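Local coordinates for protein glutamate--LysW ligase ArgX (Sulfolobus tokodaii, PDB 3VPB) that probably joins glutamate, at the expense of ATP, to the side-chain carboxyl of the C-terminal glutamate of the carrier protein LysW in arginine biosynthesis, at residues 51-56 and 252-257; 10-15 and 256-261; 74-79 and 232-237. All coordinates share one frame; numbering follows the deposited sequence. Where two conformers were deposited one is given.

Contact 1: 51-56 and 252-257. With ZN (zinc ion), chain O; GLU (glutamic acid), chain M.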
# COMPACT_ATOMS: atom_id res chain seq x y z
N ILE B 51 6.16 20.45 23.05
CA ILE B 51 7.15 20.60 21.96
C ILE B 51 6.92 19.36 21.12
O ILE B 51 7.04 18.25 21.62
CB ILE B 51 8.58 20.62 22.51
CG1 ILE B 51 8.76 21.79 23.48
CG2 ILE B 51 9.64 20.67 21.35
CD1 ILE B 51 10.19 21.83 24.09
N ILE B 52 6.50 19.56 19.88
CA ILE B 52 5.96 18.45 19.08
C ILE B 52 7.11 17.93 18.23
O ILE B 52 7.50 18.57 17.26
CB ILE B 52 4.77 18.92 18.16
CG1 ILE B 52 3.59 19.53 18.99
CG2 ILE B 52 4.31 17.75 17.28
CD1 ILE B 52 2.98 18.56 20.06
N ARG B 53 7.57 16.73 18.55
CA ARG B 53 8.78 16.16 17.94
C ARG B 53 8.67 14.78 17.23
O ARG B 53 9.70 14.23 16.85
CB ARG B 53 9.91 16.13 19.00
CG ARG B 53 10.39 17.54 19.43
CD ARG B 53 10.87 18.36 18.25
NE ARG B 53 11.99 17.69 17.58
CZ ARG B 53 12.69 18.24 16.59
NH1 ARG B 53 13.71 17.58 16.04
NH2 ARG B 53 12.38 19.46 16.17
N PRO B 54 7.45 14.22 17.02
CA PRO B 54 7.44 12.95 16.31
C PRO B 54 8.04 13.05 14.90
O PRO B 54 7.87 14.07 14.22
CB PRO B 54 5.93 12.61 16.21
CG PRO B 54 5.33 13.32 17.36
CD PRO B 54 6.07 14.63 17.36
N VAL B 55 8.69 11.96 14.48
CA VAL B 55 9.28 11.82 13.15
C VAL B 55 8.15 11.61 12.14
O VAL B 55 8.24 12.04 10.98
CB VAL B 55 10.27 10.62 13.08
CG1 VAL B 55 11.01 10.56 11.73
CG2 VAL B 55 11.26 10.64 14.26
N SER B 56 7.08 10.96 12.58
CA SER B 56 5.91 10.74 11.69
C SER B 56 5.15 12.06 11.64
O SER B 56 4.76 12.56 12.69
CB SER B 56 4.98 9.68 12.27
OG SER B 56 3.70 9.76 11.67
N ASN B 252 9.60 23.25 6.91
CA ASN B 252 9.41 22.00 7.64
C ASN B 252 9.01 22.26 9.08
O ASN B 252 9.60 23.12 9.74
CB ASN B 252 10.68 21.15 7.58
CG ASN B 252 11.12 20.85 6.13
OD1 ASN B 252 10.62 19.91 5.51
ND2 ASN B 252 12.05 21.65 5.60
N ASP B 253 8.05 21.47 9.56
CA ASP B 253 7.42 21.70 10.86
C ASP B 253 8.02 20.97 12.07
O ASP B 253 7.73 21.35 13.21
CB ASP B 253 5.91 21.47 10.78
CG ASP B 253 5.56 20.09 10.24
OD1 ASP B 253 5.89 19.09 10.90
OD2 ASP B 253 4.91 20.02 9.16
N VAL B 254 8.83 19.94 11.83
CA VAL B 254 9.57 19.26 12.90
C VAL B 254 11.05 19.23 12.51
O VAL B 254 11.59 18.19 12.08
CB VAL B 254 9.06 17.82 13.20
CG1 VAL B 254 9.77 17.24 14.45
CG2 VAL B 254 7.53 17.81 13.47
N PRO B 255 11.70 20.38 12.65
CA PRO B 255 13.02 20.46 12.00
C PRO B 255 14.11 19.62 12.65
O PRO B 255 14.15 19.47 13.87
CB PRO B 255 13.37 21.96 12.05
CG PRO B 255 12.42 22.58 13.01
CD PRO B 255 11.28 21.64 13.28
N GLU B 256 14.95 19.04 11.82
CA GLU B 256 16.16 18.41 12.33
C GLU B 256 17.24 19.49 12.25
O GLU B 256 17.06 20.49 11.54
CB GLU B 256 16.51 17.17 11.51
CG GLU B 256 15.63 15.92 11.80
CD GLU B 256 15.84 14.83 10.74
OE1 GLU B 256 15.75 13.63 11.09
OE2 GLU B 256 16.11 15.18 9.57
N PHE B 257 18.31 19.33 13.03
CA PHE B 257 19.31 20.40 13.13
C PHE B 257 20.73 19.94 13.42
O PHE B 257 21.56 20.77 13.78
CB PHE B 257 18.88 21.54 14.10
CG PHE B 257 18.36 21.06 15.44
CD1 PHE B 257 19.24 20.78 16.51
CD2 PHE B 257 16.97 20.94 15.65
CE1 PHE B 257 18.74 20.38 17.75
CE2 PHE B 257 16.46 20.48 16.87
CZ PHE B 257 17.34 20.22 17.93
ZN ZN O . 11.00 18.58 3.61
N GLU M . 16.18 16.94 7.28
CA GLU M . 17.34 17.81 6.98
C GLU M . 18.20 17.17 5.91
O GLU M . 18.85 17.91 5.15
CB GLU M . 18.19 18.05 8.24
CG GLU M . 19.26 19.11 8.07
CD GLU M . 20.09 19.35 9.33
OE1 GLU M . 20.40 18.36 10.04
OE2 GLU M . 20.43 20.54 9.58
OXT GLU M . 18.27 15.92 5.80
O HOH W 1 6.61 20.78 15.64
O HOH W 2 9.35 17.56 4.40

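Contact 2: 10-15 and 256-261. With GLU (glutamic acid), chain M.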
# COMPACT_ATOMS: atom_id res chain seq x y z
N VAL B 10 13.29 8.77 19.33
CA VAL B 10 14.16 9.75 19.96
C VAL B 10 15.49 9.83 19.21
O VAL B 10 16.30 8.88 19.25
CB VAL B 10 14.36 9.44 21.48
CG1 VAL B 10 15.46 10.28 22.06
CG2 VAL B 10 13.06 9.67 22.25
N ARG B 11 15.67 10.91 18.44
CA ARG B 11 16.93 11.17 17.73
C ARG B 11 17.80 12.09 18.58
O ARG B 11 17.39 12.56 19.65
CB ARG B 11 16.69 11.89 16.39
CG ARG B 11 15.70 11.26 15.45
CD ARG B 11 15.19 12.27 14.45
NE ARG B 11 14.14 13.12 15.04
CZ ARG B 11 13.24 13.80 14.34
NH1 ARG B 11 13.27 13.74 13.01
NH2 ARG B 11 12.29 14.51 14.96
N GLN B 12 18.99 12.40 18.05
CA GLN B 12 19.88 13.34 18.72
C GLN B 12 19.16 14.64 19.07
O GLN B 12 19.35 15.18 20.15
CB GLN B 12 21.11 13.65 17.86
CG GLN B 12 22.39 12.96 18.32
CD GLN B 12 22.82 13.40 19.72
OE1 GLN B 12 22.79 12.60 20.66
NE2 GLN B 12 23.20 14.67 19.87
N GLU B 13 18.31 15.09 18.15
CA GLU B 13 17.60 16.35 18.33
C GLU B 13 16.72 16.30 19.59
O GLU B 13 16.68 17.24 20.36
CB GLU B 13 16.74 16.66 17.11
CG GLU B 13 17.50 17.24 15.89
CD GLU B 13 18.18 16.20 15.00
OE1 GLU B 13 18.72 16.62 13.95
OE2 GLU B 13 18.18 15.00 15.33
N GLU B 14 15.98 15.21 19.75
CA GLU B 14 15.11 15.07 20.92
C GLU B 14 15.92 14.99 22.22
O GLU B 14 15.52 15.56 23.24
CB GLU B 14 14.17 13.89 20.78
CG GLU B 14 13.05 14.14 19.76
CD GLU B 14 13.54 14.19 18.30
OE1 GLU B 14 14.32 13.30 17.89
OE2 GLU B 14 13.15 15.11 17.57
N LYS B 15 17.05 14.29 22.17
CA LYS B 15 17.93 14.18 23.34
C LYS B 15 18.46 15.54 23.75
O LYS B 15 18.47 15.88 24.96
CB LYS B 15 19.08 13.23 23.05
CG LYS B 15 18.62 11.80 22.96
CD LYS B 15 19.80 10.87 22.65
CE LYS B 15 20.32 11.10 21.26
NZ LYS B 15 21.77 10.73 21.19
N GLU B 256 14.95 19.04 11.82
CA GLU B 256 16.16 18.41 12.33
C GLU B 256 17.24 19.49 12.25
O GLU B 256 17.06 20.49 11.54
CB GLU B 256 16.51 17.17 11.51
CG GLU B 256 15.63 15.92 11.80
CD GLU B 256 15.84 14.83 10.74
OE1 GLU B 256 15.75 13.63 11.09
OE2 GLU B 256 16.11 15.18 9.57
N PHE B 257 18.31 19.33 13.03
CA PHE B 257 19.31 20.40 13.13
C PHE B 257 20.73 19.94 13.42
O PHE B 257 21.56 20.77 13.78
CB PHE B 257 18.88 21.54 14.10
CG PHE B 257 18.36 21.06 15.44
CD1 PHE B 257 19.24 20.78 16.51
CD2 PHE B 257 16.97 20.94 15.65
CE1 PHE B 257 18.74 20.38 17.75
CE2 PHE B 257 16.46 20.48 16.87
CZ PHE B 257 17.34 20.22 17.93
N LYS B 258 21.04 18.65 13.21
CA LYS B 258 22.43 18.19 13.40
C LYS B 258 23.41 18.85 12.42
O LYS B 258 24.54 19.19 12.80
CB LYS B 258 22.55 16.67 13.28
CG LYS B 258 22.24 15.94 14.57
CD LYS B 258 22.70 14.49 14.48
CE LYS B 258 21.75 13.69 13.61
NZ LYS B 258 22.47 12.60 12.93
N GLY B 259 22.98 18.99 11.17
CA GLY B 259 23.76 19.68 10.14
C GLY B 259 23.89 21.16 10.45
O GLY B 259 24.98 21.74 10.32
N PHE B 260 22.77 21.76 10.87
CA PHE B 260 22.74 23.18 11.22
C PHE B 260 23.80 23.44 12.28
O PHE B 260 24.59 24.41 12.16
CB PHE B 260 21.33 23.54 11.72
CG PHE B 260 21.07 25.00 11.87
CD1 PHE B 260 20.52 25.74 10.82
CD2 PHE B 260 21.31 25.62 13.08
CE1 PHE B 260 20.26 27.11 10.99
CE2 PHE B 260 21.05 26.97 13.26
CZ PHE B 260 20.51 27.71 12.23
N MET B 261 23.82 22.58 13.29
CA MET B 261 24.79 22.74 14.39
C MET B 261 26.25 22.64 13.95
O MET B 261 27.07 23.44 14.38
CB MET B 261 24.49 21.80 15.55
CG MET B 261 23.28 22.22 16.33
SD MET B 261 22.91 21.04 17.63
CE MET B 261 24.26 21.48 18.76
N GLU M . 16.18 16.94 7.28
CA GLU M . 17.34 17.81 6.98
C GLU M . 18.20 17.17 5.91
O GLU M . 18.85 17.91 5.15
CB GLU M . 18.19 18.05 8.24
CG GLU M . 19.26 19.11 8.07
CD GLU M . 20.09 19.35 9.33
OE1 GLU M . 20.40 18.36 10.04
OE2 GLU M . 20.43 20.54 9.58
OXT GLU M . 18.27 15.92 5.80

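Contact 3: 74-79 and 232-237. With MG (magnesium ion), chain N.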
# COMPACT_ATOMS: atom_id res chain seq x y z
N THR B 74 0.91 24.38 21.60
CA THR B 74 1.82 23.44 20.97
C THR B 74 2.77 24.15 20.03
O THR B 74 2.40 25.15 19.37
CB THR B 74 1.08 22.33 20.21
OG1 THR B 74 0.31 22.93 19.15
CG2 THR B 74 0.17 21.56 21.14
N ILE B 75 4.00 23.64 19.97
CA ILE B 75 5.03 24.19 19.10
C ILE B 75 5.58 23.01 18.31
O ILE B 75 6.24 22.17 18.91
CB ILE B 75 6.19 24.80 19.96
CG1 ILE B 75 5.69 26.00 20.82
CG2 ILE B 75 7.42 25.19 19.09
CD1 ILE B 75 6.76 26.44 21.86
N ASN B 76 5.31 22.92 17.00
CA ASN B 76 4.39 23.81 16.28
C ASN B 76 2.91 23.47 16.45
O ASN B 76 2.57 22.38 16.91
CB ASN B 76 4.75 23.82 14.77
CG ASN B 76 6.11 24.42 14.53
OD1 ASN B 76 6.37 25.55 14.90
ND2 ASN B 76 7.02 23.63 13.96
N SER B 77 2.05 24.40 16.08
CA SER B 77 0.59 24.18 16.10
C SER B 77 0.13 23.22 14.99
O SER B 77 0.82 23.02 13.98
CB SER B 77 -0.16 25.53 16.07
OG SER B 77 -0.02 26.17 14.81
N SER B 78 -1.05 22.61 15.17
CA SER B 78 -1.54 21.66 14.17
C SER B 78 -1.79 22.37 12.85
O SER B 78 -1.63 21.79 11.79
CB SER B 78 -2.81 20.92 14.66
OG SER B 78 -3.90 21.81 14.81
N ASP B 79 -2.14 23.65 12.91
CA ASP B 79 -2.43 24.39 11.68
C ASP B 79 -1.12 24.60 10.90
O ASP B 79 -1.11 24.45 9.68
CB ASP B 79 -3.17 25.70 11.98
CG ASP B 79 -4.67 25.49 12.32
OD1 ASP B 79 -5.25 26.33 13.05
OD2 ASP B 79 -5.27 24.48 11.88
N GLU B 232 6.38 28.73 14.70
CA GLU B 232 7.20 29.14 15.83
C GLU B 232 8.59 28.55 15.86
O GLU B 232 9.51 29.15 16.42
CB GLU B 232 6.50 28.83 17.16
CG GLU B 232 5.81 30.06 17.73
CD GLU B 232 5.27 29.82 19.12
OE1 GLU B 232 4.44 28.91 19.28
OE2 GLU B 232 5.68 30.57 20.03
N PHE B 233 8.75 27.34 15.31
CA PHE B 233 10.07 26.73 15.25
C PHE B 233 10.10 25.90 13.98
O PHE B 233 9.61 24.78 13.96
CB PHE B 233 10.36 25.86 16.49
CG PHE B 233 11.64 25.06 16.44
CD1 PHE B 233 12.82 25.61 15.94
CD2 PHE B 233 11.67 23.75 16.92
CE1 PHE B 233 14.00 24.87 15.92
CE2 PHE B 233 12.84 23.01 16.90
CZ PHE B 233 14.01 23.55 16.41
N VAL B 234 10.62 26.49 12.90
CA VAL B 234 10.52 25.82 11.59
C VAL B 234 11.82 25.93 10.81
O VAL B 234 12.63 26.85 11.05
CB VAL B 234 9.38 26.39 10.71
CG1 VAL B 234 7.97 26.05 11.29
CG2 VAL B 234 9.55 27.90 10.51
N SER B 235 12.03 25.01 9.88
CA SER B 235 13.13 25.17 8.94
C SER B 235 12.59 25.58 7.58
O SER B 235 11.39 25.42 7.26
CB SER B 235 13.99 23.90 8.85
OG SER B 235 13.24 22.84 8.32
N ILE B 236 13.49 26.17 6.79
CA ILE B 236 13.14 26.66 5.47
C ILE B 236 14.24 26.21 4.51
O ILE B 236 15.44 26.32 4.84
CB ILE B 236 13.05 28.20 5.42
CG1 ILE B 236 12.25 28.78 6.59
CG2 ILE B 236 12.40 28.67 4.10
CD1 ILE B 236 13.01 28.94 7.97
N ASP B 237 13.82 25.70 3.35
CA ASP B 237 14.73 25.31 2.29
C ASP B 237 14.64 26.37 1.20
O ASP B 237 13.55 26.72 0.72
CB ASP B 237 14.34 23.96 1.64
CG ASP B 237 14.49 22.75 2.56
OD1 ASP B 237 14.51 22.88 3.79
OD2 ASP B 237 14.58 21.61 2.01
MG MG N . 13.88 19.67 1.85
O HOH W 3 3.27 27.23 17.82
O HOH W 4 3.38 27.09 15.28
O HOH W 5 15.92 19.34 1.34

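Contact 1: 51-56 and 252-257
The side chains of Arg53 and Val254 run antiparallel alongside one another where the N-terminal, Rossmann-like domain of this ATP-grasp ligase meets the loop that leaves strand 245-252. Over the centre of one face of the Arg53 guanidinium lies Val254 CG1, 3.7 Å above the plane. That methyl stands anti to the backbone N of Val254 (chi1 -173°) and also approaches Pro54 O at 3.7 Å, while CG2 of the same valine is turned to the carbonyls of Ile52 and Pro54. The Arg53 chain bends at chi2 and chi3, which lets the guanidinium present its NH1 and NH2 edge to the loop. Both nitrogens donate end-on to one atom, Pro255 O, each at 2.9 Å; the oxygen sits 9° out of the guanidinium plane, and N-H...O angles of about 142° for both show an evenly shared, bent pair. At the other end NE forms a salt bridge with Glu14, so the group is fixed from two sides. With an alanine in place of Arg53, Pro255 O is likely to lose both donors, Glu14 its partner and Val254 the cover over CG1. Asn252, at the strand end just before the loop, binds zinc through OD1. One water bridges the segments, donating to Ile52 O at 2.9 Å and to Asp253 O at 2.7 Å.

Contact 2: 10-15 and 256-261
Glu13 leaves its helix with CG anti to the carbonyl carbon (chi1 -79°), which puts CG over the Phe257 ring; the bend at chi2 (83°) then swings the carboxylate to the start of helix 258-264. CG stands 3.5 Å from the ring centroid and 10° off the normal, a CH-pi contact over the face. The carboxylate, steeply inclined to the ring, offers OE1 to two backbone donors: Phe257 N at 2.9 Å, nearly straight and on the anti lone pair, and Lys258 N at 3.2 Å, from above the carboxylate plane. Alongside, the side chains of Arg11 and Glu256 run nearly perpendicular. Arg11 NH1 makes a salt bridge with Glu256 OE1 at 3.1 Å, tilted out of both planes, whereas NE and NH2 grip Glu14 side-on, with Arg11 NE to Glu14 OE1 at 2.9 Å. Glu256 thus has its two oxygens divided: OE1 faces Arg11, and OE2 takes the substrate amino group at 2.9 Å and is also hydrogen-bonded to Trp133 NE1. Lys258 CD rests on Gln12 CB. At the other end of the substrate, Gly259 N and Phe260 N donate to its side-chain carboxylate, a helix N-terminus receiving an anion. These two residues form the GF motif, inferred to set the substrate specificity of ArgX.

Contact 3: 74-79 and 232-237
The Asn76 carboxamide meets the backbone of Phe233 through both its polar atoms, and Phe233 O lies only 7° out of the amide plane. This pairing joins the end of strand 73-75, an edge strand, within this chain, of the parallel sheet of the Rossmann-like domain, to the beginning of strand 233-241 in the antiparallel sheet of the ATP-grasp domain. Asn76 OD1 accepts from Phe233 N at 3.0 Å, in the carbonyl plane and on a lone pair; a second, weak bond comes from Glu232 N. Asn76 ND2 donates to Phe233 O at 2.8 Å with an angle of 166°, although it stands 40° above the plane of that carbonyl. The amide therefore copies the donor-acceptor pattern of a neighbouring strand, and its rotation is probably also set by a bond from ND2 to Asp253 O. The peptide between Ile75 and Asn76, where the strand ends, is cis. Val234 CG1 approaches Asn76 ND2 at 3.7 Å. Beside the amide, Ile75 CG2 touches Phe233 CB, the two side chains nearly perpendicular. Glu232 OE1 lies 3.5 Å from Ile75 CG1 and bonds His73 NE2, while OE2 bonds the hydroxyls of Tyr275 and Tyr280. Farther along the strand, Asp237 OD2 binds magnesium at 2.1 Å.

Together the three contacts tie the N-terminal domain to the catalytic ATP-grasp domain. Contacts 1 and 2 draw on the same loop, Glu256 and Phe257 being common to both, and have centres 10 Å apart; Arg53 NE to Glu14 OE2, a salt bridge of 2.8 Å, joins their other halves. Contact 3 lies 8 Å, centre to centre, from contact 1, linked through neighbouring strands 49-52 and 73-75 by a probable hydrogen bond from Ile52 N to Ile75 O, 2.8 Å. Contacts 2 and 3, with centres 16 Å apart, touch where Phe257 CE2 meets Phe233 CZ at 4.0 Å. Contacts 1 and 2 reach the bound glutamate, whereas zinc and magnesium are held from contacts 1 and 3 respectively, with Glu250 binding both metals.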